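Local coordinates for rhamnonate dehydratase (Gibberella zeae PH-1, PDB 3FXG), which probably dehydrates rhamnonate as a magnesium-dependent lyase of the enolase superfamily, at residues 168-179 and 347-356. Numbering follows the deposited sequence.
Sequences CTGPEPTAAKAM and LANSPDGKSV
Cys168 lays its sulfur against the methyl of Ala348, SG to CB 4.0 Å. Next, Thr169 pairs in parallel with Leu347, joining strand 163-169 to strand 344-347 in the enolase-superfamily barrel. Its carbonyl O takes the one direct hydrogen bond between the segments, from Ala348 N at 2.9 Å and in the carbonyl plane, while its OG1 hydrogen-bonds to Glu345; its side chain lies about 6 Å from the bound magnesium. Pro171 then sets CG and CD against the turn of residues 350-353, where Gly353, with no CB to collide, leaves room for Pro171 CD. At the N-cap, Glu172 holds CG beside its backbone N (chi1 -59°), 3.5 Å from Asp352 O, and the bend at chi2 (-68°) then turns the carboxylate. The side chains of Glu172 and Lys354 cross obliquely, CG against CG and CD near CE. Water does the polar work here: one molecule joins Glu172 N to Gly353 O, a second links Glu172 OE2 to Asp352 O, and a third connects OE2 with Lys354 NZ. A turn further on, Ala175 rests its CB 3.8 Å from Lys354 CA. Met179, a selenomethionine, meets Val356 tip to tip, SE to CG1 3.8 Å, and the bend at chi3 (-87°) brings CE to 3.7 Å from Lys354 O. Glu172 OE2 and Lys354 NZ stay 4.9 Å apart, so any attraction is probably softened by the bridging water; beyond the Thr169 bond, the segments meet through apolar contacts and three waters.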
loop_
_atom_site.group_PDB
_atom_site.type_symbol
_atom_site.label_atom_id
_atom_site.label_comp_id
_atom_site.label_asym_id
_atom_site.label_seq_id
_atom_site.Cartn_x
_atom_site.Cartn_y
_atom_site.Cartn_z
ATOM N N CYS A 168 17.476 -35.903 3.211
ATOM C CA CYS A 168 18.057 -36.452 1.996
ATOM C C CYS A 168 17.252 -36.169 0.738
ATOM O O CYS A 168 16.051 -36.442 0.689
ATOM C CB CYS A 168 18.236 -37.964 2.167
ATOM S SG CYS A 168 19.061 -38.791 0.799
ATOM N N THR A 169 17.922 -35.621 -0.272
ATOM C CA THR A 169 17.278 -35.315 -1.547
ATOM C C THR A 169 17.553 -36.458 -2.517
ATOM O O THR A 169 18.706 -36.769 -2.814
ATOM C CB THR A 169 17.815 -34.005 -2.159
ATOM O OG1 THR A 169 17.614 -32.931 -1.232
ATOM C CG2 THR A 169 17.094 -33.685 -3.462
ATOM N N GLY A 170 16.486 -37.086 -2.999
ATOM C CA GLY A 170 16.644 -38.196 -3.921
ATOM C C GLY A 170 15.329 -38.885 -4.227
ATOM O O GLY A 170 14.302 -38.569 -3.632
ATOM N N PRO A 171 15.335 -39.855 -5.149
ATOM C CA PRO A 171 14.125 -40.584 -5.534
ATOM C C PRO A 171 13.621 -41.643 -4.555
ATOM O O PRO A 171 12.525 -42.174 -4.734
ATOM C CB PRO A 171 14.518 -41.190 -6.874
ATOM C CG PRO A 171 15.946 -41.539 -6.646
ATOM C CD PRO A 171 16.487 -40.295 -5.957
ATOM N N GLU A 172 14.399 -41.950 -3.524
ATOM C CA GLU A 172 13.984 -42.981 -2.573
ATOM C C GLU A 172 13.904 -42.511 -1.122
ATOM O O GLU A 172 14.813 -42.753 -0.332
ATOM C CB GLU A 172 14.936 -44.178 -2.663
ATOM C CG GLU A 172 15.026 -44.828 -4.045
ATOM C CD GLU A 172 13.741 -45.524 -4.461
ATOM O OE1 GLU A 172 12.941 -45.889 -3.575
ATOM O OE2 GLU A 172 13.537 -45.721 -5.677
ATOM N N PRO A 173 12.801 -41.845 -0.746
ATOM C CA PRO A 173 12.663 -41.370 0.634
ATOM C C PRO A 173 12.685 -42.474 1.693
ATOM O O PRO A 173 13.014 -42.207 2.845
ATOM C CB PRO A 173 11.348 -40.590 0.605
ATOM C CG PRO A 173 10.579 -41.248 -0.491
ATOM C CD PRO A 173 11.628 -41.468 -1.551
ATOM N N THR A 174 12.334 -43.706 1.320
ATOM C CA THR A 174 12.365 -44.801 2.293
ATOM C C THR A 174 13.814 -45.069 2.693
ATOM O O THR A 174 14.092 -45.477 3.818
ATOM C CB THR A 174 11.745 -46.119 1.739
ATOM O OG1 THR A 174 12.369 -46.468 0.499
ATOM C CG2 THR A 174 10.240 -45.966 1.534
ATOM N N ALA A 175 14.737 -44.829 1.765
ATOM C CA ALA A 175 16.159 -45.027 2.033
ATOM C C ALA A 175 16.654 -43.922 2.962
ATOM O O ALA A 175 17.422 -44.172 3.891
ATOM C CB ALA A 175 16.947 -45.014 0.730
ATOM N N ALA A 176 16.208 -42.695 2.709
ATOM C CA ALA A 176 16.595 -41.565 3.543
ATOM C C ALA A 176 16.160 -41.851 4.979
ATOM O O ALA A 176 16.928 -41.677 5.928
ATOM C CB ALA A 176 15.927 -40.292 3.036
ATOM N N LYS A 177 14.921 -42.304 5.130
ATOM C CA LYS A 177 14.383 -42.619 6.445
ATOM C C LYS A 177 15.213 -43.714 7.120
ATOM O O LYS A 177 15.581 -43.598 8.288
ATOM C CB LYS A 177 12.928 -43.072 6.304
ATOM C CG LYS A 177 12.244 -43.466 7.600
ATOM C CD LYS A 177 10.817 -43.915 7.322
ATOM C CE LYS A 177 10.098 -44.344 8.586
ATOM N NZ LYS A 177 8.720 -44.804 8.265
ATOM N N ALA A 178 15.515 -44.771 6.374
ATOM C CA ALA A 178 16.289 -45.889 6.903
ATOM C C ALA A 178 17.711 -45.492 7.304
ATOM O O ALA A 178 18.244 -45.993 8.296
ATOM C CB ALA A 178 16.334 -47.024 5.876
HETATM N N MSE A 179 18.316 -44.588 6.539
HETATM C CA MSE A 179 19.679 -44.147 6.817
HETATM C C MSE A 179 19.818 -43.147 7.958
HETATM O O MSE A 179 20.933 -42.813 8.359
HETATM C CB MSE A 179 20.315 -43.571 5.552
HETATM C CG MSE A 179 20.488 -44.592 4.440
HETATM SE SE MSE A 179 21.555 -43.918 2.984
HETATM C CE MSE A 179 20.150 -43.077 1.952
ATOM N N LEU A 347 22.443 -34.188 -1.174
ATOM C CA LEU A 347 21.920 -34.653 -2.447
ATOM C C LEU A 347 22.431 -36.065 -2.687
ATOM O O LEU A 347 23.616 -36.259 -2.952
ATOM C CB LEU A 347 22.383 -33.709 -3.563
ATOM C CG LEU A 347 21.790 -33.840 -4.969
ATOM C CD1 LEU A 347 22.260 -32.666 -5.822
ATOM C CD2 LEU A 347 22.210 -35.159 -5.596
ATOM N N ALA A 348 21.541 -37.048 -2.578
ATOM C CA ALA A 348 21.914 -38.445 -2.787
ATOM C C ALA A 348 22.641 -38.568 -4.120
ATOM O O ALA A 348 22.044 -38.413 -5.183
ATOM C CB ALA A 348 20.676 -39.332 -2.782
ATOM N N ASN A 349 23.936 -38.849 -4.057
ATOM C CA ASN A 349 24.730 -38.958 -5.268
ATOM C C ASN A 349 24.897 -40.387 -5.776
ATOM O O ASN A 349 25.662 -40.636 -6.707
ATOM C CB ASN A 349 26.089 -38.304 -5.041
ATOM C CG ASN A 349 26.842 -38.928 -3.903
ATOM O OD1 ASN A 349 26.297 -39.121 -2.813
ATOM N ND2 ASN A 349 28.106 -39.247 -4.140
ATOM N N SER A 350 24.190 -41.330 -5.162
ATOM C CA SER A 350 24.250 -42.709 -5.621
ATOM C C SER A 350 23.289 -42.759 -6.805
ATOM O O SER A 350 22.220 -42.154 -6.766
ATOM C CB SER A 350 23.798 -43.671 -4.518
ATOM O OG SER A 350 22.520 -43.322 -4.018
ATOM N N PRO A 351 23.658 -43.471 -7.877
ATOM C CA PRO A 351 22.792 -43.562 -9.058
ATOM C C PRO A 351 21.327 -43.918 -8.794
ATOM O O PRO A 351 20.439 -43.466 -9.519
ATOM C CB PRO A 351 23.507 -44.592 -9.935
ATOM C CG PRO A 351 24.273 -45.420 -8.945
ATOM C CD PRO A 351 24.807 -44.383 -7.999
ATOM N N ASP A 352 21.070 -44.719 -7.762
ATOM C CA ASP A 352 19.699 -45.110 -7.434
ATOM C C ASP A 352 19.132 -44.344 -6.240
ATOM O O ASP A 352 17.980 -44.550 -5.855
ATOM C CB ASP A 352 19.623 -46.612 -7.148
ATOM C CG ASP A 352 20.544 -47.045 -6.020
ATOM O OD1 ASP A 352 21.050 -46.174 -5.282
ATOM O OD2 ASP A 352 20.752 -48.266 -5.865
ATOM N N GLY A 353 19.948 -43.468 -5.659
ATOM C CA GLY A 353 19.515 -42.679 -4.519
ATOM C C GLY A 353 19.259 -43.477 -3.252
ATOM O O GLY A 353 18.545 -43.016 -2.363
ATOM N N LYS A 354 19.849 -44.664 -3.151
ATOM C CA LYS A 354 19.642 -45.501 -1.972
ATOM C C LYS A 354 20.821 -45.518 -1.003
ATOM O O LYS A 354 20.768 -46.182 0.029
ATOM C CB LYS A 354 19.301 -46.930 -2.406
ATOM C CG LYS A 354 18.049 -47.011 -3.272
ATOM C CD LYS A 354 17.662 -48.446 -3.591
ATOM C CE LYS A 354 16.386 -48.486 -4.421
ATOM N NZ LYS A 354 15.947 -49.878 -4.725
ATOM N N SER A 355 21.882 -44.788 -1.332
ATOM C CA SER A 355 23.054 -44.732 -0.467
ATOM C C SER A 355 23.728 -43.376 -0.587
ATOM O O SER A 355 23.466 -42.631 -1.528
ATOM C CB SER A 355 24.045 -45.840 -0.835
ATOM O OG SER A 355 24.490 -45.701 -2.171
ATOM N N VAL A 356 24.591 -43.056 0.369
ATOM C CA VAL A 356 25.288 -41.776 0.360
ATOM C C VAL A 356 26.742 -41.939 -0.063
ATOM O O VAL A 356 27.470 -42.773 0.477
ATOM C CB VAL A 356 25.243 -41.100 1.755
ATOM C CG1 VAL A 356 23.800 -40.922 2.202
ATOM C CG2 VAL A 356 26.000 -41.933 2.768
HETATM O O HOH W 1 16.797 -40.943 -2.296
HETATM O O HOH W 2 15.867 -45.652 -7.171
HETATM O O HOH W 3 13.136 -48.717 -5.681
#